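Local coordinates for p-47 protein (PDB 5WIX) that is of unknown function but has a TULIP-domain fold like that of bactericidal/permeability-increasing protein, consistent with a possible role in binding lipids, at residues V33-H37 against W409-K413; M62-E68 against I80-E86; K108-F112 against Q189-V193. One frame throughout, in Å; residues are numbered along the deposited sequence.

In the fold
Interaction 1 joins helix 31-42 to the loop before strand 414-422, and interaction 3 sets strand 104-113 against strand 187-195 of another sheet. Both lie nearer the centre of the chain, their centres about 17 and 16 Å from it, and both rest on side-chain packing without a hydrogen bond across the contact. Interaction 3 is largely aromatic and aliphatic, whereas interaction 1 mixes an amide with aliphatic groups and an imidazole. Interaction 2, about 33 Å out, is a backbone-bonded hairpin with a buried apolar face and charged groups besides. All three are partly buried, but only interaction 2 includes exposed residues. Its strand 78-85 neighbours strand 104-113 of interaction 3, and E68 touches N35 of interaction 1.

Interaction 1 of 3, residues V33-H37 against W409-K413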
loop_
_atom_site.group_PDB
_atom_site.type_symbol
_atom_site.label_atom_id
_atom_site.label_comp_id
_atom_site.label_asym_id
_atom_site.label_seq_id
_atom_site.Cartn_x
_atom_site.Cartn_y
_atom_site.Cartn_z
ATOM N N VAL A 33 -3.861 1.194 17.836
ATOM C CA VAL A 33 -2.738 2.125 17.741
ATOM C C VAL A 33 -3.143 3.589 17.918
ATOM O O VAL A 33 -2.643 4.282 18.814
ATOM C CB VAL A 33 -2.018 1.966 16.388
ATOM C CG1 VAL A 33 -1.019 3.103 16.156
ATOM C CG2 VAL A 33 -1.326 0.619 16.341
ATOM N N VAL A 34 -4.041 4.058 17.061
ATOM C CA VAL A 34 -4.448 5.456 17.102
ATOM C C VAL A 34 -5.187 5.832 18.393
ATOM O O VAL A 34 -4.985 6.930 18.913
ATOM C CB VAL A 34 -5.321 5.794 15.890
ATOM C CG1 VAL A 34 -6.342 4.708 15.691
ATOM C CG2 VAL A 34 -5.984 7.171 16.056
ATOM N N ASN A 35 -6.016 4.924 18.915
ATOM C CA ASN A 35 -6.750 5.166 20.167
ATOM C C ASN A 35 -5.841 5.675 21.265
ATOM O O ASN A 35 -6.227 6.532 22.067
ATOM C CB ASN A 35 -7.445 3.894 20.664
ATOM C CG ASN A 35 -8.795 3.663 20.017
ATOM O OD1 ASN A 35 -9.444 4.596 19.518
ATOM N ND2 ASN A 35 -9.232 2.405 20.023
ATOM N N LYS A 36 -4.629 5.128 21.283
ATOM C CA LYS A 36 -3.641 5.424 22.307
ATOM C C LYS A 36 -2.988 6.800 22.115
ATOM O O LYS A 36 -2.759 7.529 23.086
ATOM C CB LYS A 36 -2.588 4.312 22.331
ATOM C CG LYS A 36 -3.169 2.933 22.693
ATOM C CD LYS A 36 -2.078 1.870 22.872
ATOM C CE LYS A 36 -2.653 0.547 23.375
ATOM N NZ LYS A 36 -1.600 -0.498 23.536
ATOM N N HIS A 37 -2.699 7.162 20.868
ATOM C CA HIS A 37 -2.202 8.508 20.584
ATOM C C HIS A 37 -3.322 9.527 20.715
ATOM O O HIS A 37 -3.086 10.715 20.940
ATOM C CB HIS A 37 -1.569 8.572 19.196
ATOM C CG HIS A 37 -0.203 7.978 19.153
ATOM N ND1 HIS A 37 0.155 6.975 18.272
ATOM C CD2 HIS A 37 0.897 8.219 19.908
ATOM C CE1 HIS A 37 1.408 6.631 18.482
ATOM N NE2 HIS A 37 1.887 7.375 19.469
ATOM N N TRP A 409 0.824 7.419 9.817
ATOM C CA TRP A 409 -0.314 7.479 10.727
ATOM C C TRP A 409 0.049 8.185 12.023
ATOM O O TRP A 409 1.051 7.850 12.666
ATOM C CB TRP A 409 -0.834 6.082 11.031
ATOM C CG TRP A 409 -1.336 5.381 9.835
ATOM C CD1 TRP A 409 -0.681 4.433 9.104
ATOM C CD2 TRP A 409 -2.608 5.566 9.205
ATOM N NE1 TRP A 409 -1.468 4.012 8.062
ATOM C CE2 TRP A 409 -2.655 4.690 8.101
ATOM C CE3 TRP A 409 -3.719 6.374 9.476
ATOM C CZ2 TRP A 409 -3.764 4.604 7.265
ATOM C CZ3 TRP A 409 -4.816 6.293 8.641
ATOM C CH2 TRP A 409 -4.833 5.414 7.550
ATOM N N ASN A 410 -0.780 9.160 12.392
ATOM C CA ASN A 410 -0.583 9.963 13.597
ATOM C C ASN A 410 0.684 10.793 13.528
ATOM O O ASN A 410 1.315 11.043 14.558
ATOM C CB ASN A 410 -0.542 9.079 14.845
ATOM C CG ASN A 410 -1.770 8.210 14.982
ATOM O OD1 ASN A 410 -2.836 8.682 15.386
ATOM N ND2 ASN A 410 -1.626 6.926 14.659
ATOM N N ASN A 411 1.046 11.213 12.318
ATOM C CA ASN A 411 2.229 12.038 12.111
ATOM C C ASN A 411 3.480 11.364 12.658
ATOM O O ASN A 411 4.317 12.009 13.289
ATOM C CB ASN A 411 2.043 13.409 12.768
ATOM C CG ASN A 411 2.015 14.534 11.765
ATOM O OD1 ASN A 411 2.093 14.307 10.560
ATOM N ND2 ASN A 411 1.898 15.764 12.257
ATOM N N LEU A 412 3.599 10.063 12.431
ATOM C CA LEU A 412 4.735 9.326 12.957
ATOM C C LEU A 412 5.313 8.332 11.952
ATOM O O LEU A 412 4.590 7.753 11.132
ATOM C CB LEU A 412 4.339 8.596 14.239
ATOM C CG LEU A 412 3.904 9.460 15.426
ATOM C CD1 LEU A 412 3.186 8.606 16.443
ATOM C CD2 LEU A 412 5.086 10.187 16.066
ATOM N N LYS A 413 6.628 8.144 12.028
ATOM C CA LYS A 413 7.299 7.137 11.221
ATOM C C LYS A 413 7.211 5.774 11.902
ATOM O O LYS A 413 7.014 5.676 13.123
ATOM C CB LYS A 413 8.778 7.492 10.982
ATOM C CG LYS A 413 9.084 8.936 10.552
ATOM C CD LYS A 413 8.652 9.248 9.120
ATOM C CE LYS A 413 8.998 10.693 8.746
ATOM N NZ LYS A 413 8.224 11.213 7.577
#
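H37 lays one face of its imidazole over the CD1 methyl of L412, where a helix of this TULIP-fold protein meets the loop between strands 407-409 and 414-422. The methyl stands 3.7 Å from the ring centroid and 29° off the ring normal, a CH-pi contact in which the two side chains reach head-on toward one another from helix and loop. Beside this pair, N410 points into the helix surface. Its amide plane is turned 46° from the H37 ring, and CG of N410 comes within 4.0 Å of ND1 of H37 without a hydrogen bond. The V34 side chain runs roughly perpendicular to that of N410, and its CG2, held anti to the backbone N, is the methyl that reaches OD1 of N410, at 3.6 Å. This OD1, beside the V34 methyl, has its hydrogen-bond partner in the Y171 hydroxyl, from outside the two segments; the Y171 side chain also lies against H37. V34 further packs on F173 and Y204. The CG1 methyl of V33 approaches ND2 of N410 at 4.2 Å.

Interaction 2 of 3, residues M62-E68 against I80-E86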
loop_
_atom_site.group_PDB
_atom_site.type_symbol
_atom_site.label_atom_id
_atom_site.label_comp_id
_atom_site.label_asym_id
_atom_site.label_seq_id
_atom_site.Cartn_x
_atom_site.Cartn_y
_atom_site.Cartn_z
ATOM N N MET A 62 -18.810 20.198 29.029
ATOM C CA MET A 62 -18.292 18.828 28.991
ATOM C C MET A 62 -16.768 18.748 29.154
ATOM O O MET A 62 -16.019 19.320 28.357
ATOM C CB MET A 62 -18.695 18.147 27.677
ATOM C CG MET A 62 -20.025 17.416 27.720
ATOM S SD MET A 62 -20.428 16.570 26.168
ATOM C CE MET A 62 -20.670 17.941 25.027
ATOM N N ILE A 63 -16.309 18.025 30.172
ATOM C CA ILE A 63 -14.875 17.791 30.344
ATOM C C ILE A 63 -14.538 16.320 30.120
ATOM O O ILE A 63 -15.074 15.432 30.792
ATOM C CB ILE A 63 -14.380 18.227 31.734
ATOM C CG1 ILE A 63 -14.266 19.754 31.799
ATOM C CG2 ILE A 63 -13.033 17.588 32.048
ATOM C CD1 ILE A 63 -13.794 20.292 33.148
ATOM N N PHE A 64 -13.626 16.080 29.181
ATOM C CA PHE A 64 -13.414 14.745 28.639
ATOM C C PHE A 64 -12.336 13.909 29.319
ATOM O O PHE A 64 -11.229 14.384 29.582
ATOM C CB PHE A 64 -13.082 14.851 27.159
ATOM C CG PHE A 64 -14.216 15.350 26.323
ATOM C CD1 PHE A 64 -15.294 14.530 26.031
ATOM C CD2 PHE A 64 -14.205 16.640 25.828
ATOM C CE1 PHE A 64 -16.333 14.992 25.260
ATOM C CE2 PHE A 64 -15.242 17.102 25.052
ATOM C CZ PHE A 64 -16.308 16.279 24.769
ATOM N N ASP A 65 -12.688 12.648 29.569
ATOM C CA ASP A 65 -11.781 11.634 30.102
ATOM C C ASP A 65 -10.982 10.941 28.979
ATOM O O ASP A 65 -9.751 10.902 29.005
ATOM C CB ASP A 65 -12.585 10.602 30.906
ATOM C CG ASP A 65 -11.705 9.584 31.611
ATOM O OD1 ASP A 65 -10.794 10.000 32.356
ATOM O OD2 ASP A 65 -11.929 8.367 31.421
ATOM N N ASN A 66 -11.696 10.409 27.991
ATOM C CA ASN A 66 -11.086 9.668 26.893
ATOM C C ASN A 66 -12.034 9.558 25.698
ATOM O O ASN A 66 -13.259 9.592 25.874
ATOM C CB ASN A 66 -10.684 8.268 27.362
ATOM C CG ASN A 66 -9.796 7.551 26.364
ATOM O OD1 ASN A 66 -8.957 8.169 25.706
ATOM N ND2 ASN A 66 -9.982 6.240 26.242
ATOM N N TRP A 67 -11.479 9.456 24.488
ATOM C CA TRP A 67 -12.266 9.044 23.317
ATOM C C TRP A 67 -11.687 7.736 22.785
ATOM O O TRP A 67 -10.475 7.496 22.855
ATOM C CB TRP A 67 -12.279 10.096 22.201
ATOM C CG TRP A 67 -12.818 11.439 22.581
ATOM C CD1 TRP A 67 -13.119 11.875 23.832
ATOM C CD2 TRP A 67 -13.108 12.525 21.698
ATOM N NE1 TRP A 67 -13.581 13.165 23.788
ATOM C CE2 TRP A 67 -13.583 13.593 22.482
ATOM C CE3 TRP A 67 -13.015 12.710 20.320
ATOM C CZ2 TRP A 67 -13.964 14.812 21.945
ATOM C CZ3 TRP A 67 -13.389 13.925 19.782
ATOM C CH2 TRP A 67 -13.857 14.958 20.593
ATOM N N GLU A 68 -12.557 6.894 22.244
ATOM C CA GLU A 68 -12.163 5.543 21.876
ATOM C C GLU A 68 -12.906 5.113 20.627
ATOM O O GLU A 68 -14.128 4.932 20.642
ATOM C CB GLU A 68 -12.433 4.576 23.034
ATOM C CG GLU A 68 -12.078 3.126 22.777
ATOM C CD GLU A 68 -12.480 2.237 23.943
ATOM O OE1 GLU A 68 -12.255 2.644 25.105
ATOM O OE2 GLU A 68 -13.038 1.147 23.696
ATOM N N ILE A 80 -17.278 6.474 17.587
ATOM C CA ILE A 80 -16.420 6.597 18.757
ATOM C C ILE A 80 -17.172 6.716 20.073
ATOM O O ILE A 80 -18.219 7.346 20.163
ATOM C CB ILE A 80 -15.458 7.806 18.637
ATOM C CG1 ILE A 80 -16.230 9.118 18.543
ATOM C CG2 ILE A 80 -14.529 7.661 17.425
ATOM C CD1 ILE A 80 -15.323 10.317 18.513
ATOM N N LYS A 81 -16.601 6.081 21.087
ATOM C CA LYS A 81 -17.105 6.078 22.446
ATOM C C LYS A 81 -16.582 7.320 23.178
ATOM O O LYS A 81 -15.382 7.565 23.213
ATOM C CB LYS A 81 -16.659 4.782 23.145
ATOM C CG LYS A 81 -17.450 4.356 24.360
ATOM C CD LYS A 81 -16.967 2.993 24.890
ATOM C CE LYS A 81 -17.326 1.833 23.950
ATOM N NZ LYS A 81 -17.451 0.540 24.705
ATOM N N ILE A 82 -17.480 8.112 23.752
ATOM C CA ILE A 82 -17.084 9.328 24.458
ATOM C C ILE A 82 -17.193 9.149 25.982
ATOM O O ILE A 82 -18.274 8.903 26.512
ATOM C CB ILE A 82 -17.947 10.532 24.018
ATOM C CG1 ILE A 82 -18.004 10.613 22.497
ATOM C CG2 ILE A 82 -17.383 11.820 24.554
ATOM C CD1 ILE A 82 -16.659 10.691 21.871
ATOM N N PHE A 83 -16.071 9.255 26.686
ATOM C CA PHE A 83 -16.082 9.147 28.140
ATOM C C PHE A 83 -16.016 10.541 28.767
ATOM O O PHE A 83 -14.991 11.221 28.674
ATOM C CB PHE A 83 -14.904 8.309 28.661
ATOM C CG PHE A 83 -14.887 6.871 28.188
ATOM C CD1 PHE A 83 -15.035 5.832 29.098
ATOM C CD2 PHE A 83 -14.671 6.555 26.852
ATOM C CE1 PHE A 83 -14.995 4.508 28.681
ATOM C CE2 PHE A 83 -14.635 5.234 26.428
ATOM C CZ PHE A 83 -14.793 4.211 27.342
ATOM N N ILE A 84 -17.101 10.970 29.403
ATOM C CA ILE A 84 -17.070 12.205 30.171
ATOM C C ILE A 84 -16.751 11.842 31.605
ATOM O O ILE A 84 -17.238 10.826 32.092
ATOM C CB ILE A 84 -18.407 12.955 30.091
ATOM C CG1 ILE A 84 -19.064 12.709 28.727
ATOM C CG2 ILE A 84 -18.207 14.435 30.380
ATOM C CD1 ILE A 84 -20.219 13.635 28.398
ATOM N N LYS A 85 -15.929 12.633 32.287
ATOM C CA LYS A 85 -15.664 12.344 33.695
ATOM C C LYS A 85 -15.982 13.547 34.591
ATOM O O LYS A 85 -15.952 13.446 35.816
ATOM C CB LYS A 85 -14.215 11.893 33.893
ATOM C CG LYS A 85 -14.057 10.845 34.992
ATOM C CD LYS A 85 -13.580 9.502 34.446
ATOM C CE LYS A 85 -13.529 8.443 35.546
ATOM N NZ LYS A 85 -12.779 7.221 35.128
ATOM N N GLU A 86 -16.292 14.677 33.968
ATOM C CA GLU A 86 -16.771 15.856 34.678
ATOM C C GLU A 86 -17.626 16.670 33.727
ATOM O O GLU A 86 -17.361 16.711 32.532
ATOM C CB GLU A 86 -15.613 16.704 35.215
ATOM C CG GLU A 86 -16.063 17.865 36.109
ATOM C CD GLU A 86 -14.982 18.914 36.334
ATOM O OE1 GLU A 86 -13.782 18.563 36.315
ATOM O OE2 GLU A 86 -15.341 20.097 36.529
#
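With chi1 at -49° and chi2 at -56°, I82 folds its CD1 over the indole of W67, while its CG2, opposite the backbone N, reaches the edge of the F64 ring. CD1 of I82 lies 4.0 Å from the centroid of the five-membered ring of W67, 12° off the normal, a CH-pi contact; CG2 of I82 is 3.4 Å from CE1 of F64. The indole in turn puts CZ2 over the centre of one F64 ring face. On this buried side, I80 CD1 also meets CE3 of W67, M62 SD touches CD1 of I84, and F49 packs edge-to-face with F64.

The strands form a beta hairpin with two classic beta bulges. K85 and E86 both face I63. D65 and N66 both face F83, whose carbonyl O accepts a 2.9 Å bond from D65 N and a weak one from N66 N. The chain turns a corner at D65, and only from N66 to E68 is the antiparallel pairing regular, with F83 N bonded to N66 O and K81 N to E68 O at 2.8 Å.

On the face of N66 and K81, OE1 of E68 lies 3.7 Å from CZ of F83. Separately, at the corner, D65 and K85 run alongside each other, CG of D65 meeting CD of K85 at 3.4 Å, and D65 OD2 and K85 NZ form a long salt bridge at 4.0 Å. Backbone bonds and apolar contacts on the face carrying W67 and I82 therefore hold the hairpin, and charge pairing probably adds little.

Interaction 3 of 3, residues K108-F112 against Q189-V193; sequences KLDFF and QFKFV
F111 and F190 meet edge to face, the edge of F190 directed at the face of F111, with ring planes at 68° and centroids 4.9 Å apart. This T-shaped pair lies where two antiparallel sheets of the TULIP fold face each other: strand 104-113 belongs to one and strand 187-195 to the other, and no hydrogen bond joins the segments. The short strands run roughly antiparallel, with their axes 7.5 Å apart. F190 takes a chi1 of 57°, which sets CG between its backbone N and carbonyl carbon and brings CE1 over the F111 ring, 3.5 Å from CD2 of F111. The F111 ring also turns its edge to the backbone of the opposing strand, where CA of K191 lies in its plane.

Further along, L109 and F192 make the second pair. The CD1 methyl of L109 sits over one face of the F192 ring, 23° off the normal and toward the rim, in a CH-pi contact. L123 of strand 120-125 touches L109, F111 and F192 alike, and L78 touches both L109 and F192. Within its own strand, D110 OD1 accepts a 2.7 Å hydrogen bond from F111 N. The methyl CD1 of L109 comes nearest F192 at CZ, 3.7 Å away.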
loop_
_atom_site.group_PDB
_atom_site.type_symbol
_atom_site.label_atom_id
_atom_site.label_comp_id
_atom_site.label_asym_id
_atom_site.label_seq_id
_atom_site.Cartn_x
_atom_site.Cartn_y
_atom_site.Cartn_z
ATOM N N LYS A 108 -17.408 12.304 10.961
ATOM C CA LYS A 108 -16.749 12.352 9.664
ATOM C C LYS A 108 -15.287 12.813 9.747
ATOM O O LYS A 108 -14.936 13.767 10.460
ATOM C CB LYS A 108 -17.518 13.271 8.706
ATOM C CG LYS A 108 -16.808 13.487 7.368
ATOM C CD LYS A 108 -17.538 14.466 6.462
ATOM C CE LYS A 108 -18.655 13.778 5.709
ATOM N NZ LYS A 108 -19.053 14.552 4.506
ATOM N N LEU A 109 -14.440 12.111 9.008
ATOM C CA LEU A 109 -13.093 12.579 8.770
ATOM C C LEU A 109 -12.960 13.059 7.330
ATOM O O LEU A 109 -13.586 12.519 6.408
ATOM C CB LEU A 109 -12.087 11.480 9.046
ATOM C CG LEU A 109 -12.184 10.887 10.438
ATOM C CD1 LEU A 109 -11.043 9.916 10.643
ATOM C CD2 LEU A 109 -12.142 12.000 11.457
ATOM N N ASP A 110 -12.155 14.092 7.134
ATOM C CA ASP A 110 -11.815 14.501 5.781
ATOM C C ASP A 110 -10.390 15.023 5.748
ATOM O O ASP A 110 -9.781 15.285 6.791
ATOM C CB ASP A 110 -12.793 15.549 5.258
ATOM C CG ASP A 110 -12.998 15.440 3.761
ATOM O OD1 ASP A 110 -12.061 14.956 3.083
ATOM O OD2 ASP A 110 -14.082 15.824 3.263
ATOM N N PHE A 111 -9.848 15.158 4.549
ATOM C CA PHE A 111 -8.478 15.625 4.425
ATOM C C PHE A 111 -8.461 17.149 4.371
ATOM O O PHE A 111 -9.314 17.762 3.731
ATOM C CB PHE A 111 -7.816 14.995 3.199
ATOM C CG PHE A 111 -7.850 13.481 3.209
ATOM C CD1 PHE A 111 -7.022 12.753 4.066
ATOM C CD2 PHE A 111 -8.733 12.783 2.383
ATOM C CE1 PHE A 111 -7.063 11.341 4.083
ATOM C CE2 PHE A 111 -8.782 11.376 2.390
ATOM C CZ PHE A 111 -7.949 10.656 3.237
ATOM N N PHE A 112 -7.506 17.745 5.085
ATOM C CA PHE A 112 -7.371 19.199 5.191
ATOM C C PHE A 112 -5.984 19.636 4.719
ATOM O O PHE A 112 -4.974 19.229 5.298
ATOM C CB PHE A 112 -7.606 19.664 6.640
ATOM C CG PHE A 112 -9.054 19.834 7.007
ATOM C CD1 PHE A 112 -9.487 20.979 7.666
ATOM C CD2 PHE A 112 -9.980 18.857 6.698
ATOM C CE1 PHE A 112 -10.819 21.143 8.011
ATOM C CE2 PHE A 112 -11.306 19.015 7.028
ATOM C CZ PHE A 112 -11.730 20.161 7.688
ATOM N N GLN A 189 -5.878 10.906 -6.546
ATOM C CA GLN A 189 -7.134 10.815 -5.834
ATOM C C GLN A 189 -7.014 9.763 -4.744
ATOM O O GLN A 189 -6.225 8.829 -4.874
ATOM C CB GLN A 189 -8.270 10.497 -6.795
ATOM C CG GLN A 189 -8.650 11.674 -7.653
ATOM C CD GLN A 189 -8.985 11.265 -9.058
ATOM O OE1 GLN A 189 -8.425 10.301 -9.590
ATOM N NE2 GLN A 189 -9.899 11.998 -9.680
ATOM N N PHE A 190 -7.793 9.927 -3.676
ATOM C CA PHE A 190 -7.693 9.075 -2.489
ATOM C C PHE A 190 -8.803 9.387 -1.469
ATOM O O PHE A 190 -9.246 10.533 -1.373
ATOM C CB PHE A 190 -6.325 9.253 -1.837
ATOM C CG PHE A 190 -6.022 10.671 -1.467
ATOM C CD1 PHE A 190 -6.366 11.165 -0.224
ATOM C CD2 PHE A 190 -5.399 11.515 -2.366
ATOM C CE1 PHE A 190 -6.099 12.476 0.119
ATOM C CE2 PHE A 190 -5.125 12.829 -2.030
ATOM C CZ PHE A 190 -5.478 13.311 -0.787
ATOM N N LYS A 191 -9.241 8.389 -0.701
ATOM C CA LYS A 191 -10.274 8.644 0.309
ATOM C C LYS A 191 -10.294 7.679 1.502
ATOM O O LYS A 191 -9.834 6.540 1.426
ATOM C CB LYS A 191 -11.658 8.659 -0.351
ATOM C CG LYS A 191 -12.091 7.367 -1.034
ATOM C CD LYS A 191 -13.361 7.647 -1.842
ATOM C CE LYS A 191 -14.021 6.389 -2.387
ATOM N NZ LYS A 191 -15.120 6.751 -3.327
ATOM N N PHE A 192 -10.857 8.164 2.607
ATOM C CA PHE A 192 -10.875 7.442 3.883
ATOM C C PHE A 192 -12.038 6.451 4.039
ATOM O O PHE A 192 -13.167 6.707 3.601
ATOM C CB PHE A 192 -10.907 8.445 5.036
ATOM C CG PHE A 192 -11.103 7.814 6.381
ATOM C CD1 PHE A 192 -12.346 7.819 6.992
ATOM C CD2 PHE A 192 -10.046 7.220 7.043
ATOM C CE1 PHE A 192 -12.528 7.239 8.242
ATOM C CE2 PHE A 192 -10.223 6.636 8.282
ATOM C CZ PHE A 192 -11.472 6.651 8.884
ATOM N N VAL A 193 -11.744 5.324 4.680
ATOM C CA VAL A 193 -12.705 4.247 4.883
ATOM C C VAL A 193 -12.350 3.476 6.142
ATOM O O VAL A 193 -11.183 3.268 6.446
ATOM C CB VAL A 193 -12.753 3.290 3.674
ATOM C CG1 VAL A 193 -12.991 1.846 4.116
ATOM C CG2 VAL A 193 -13.823 3.743 2.693
#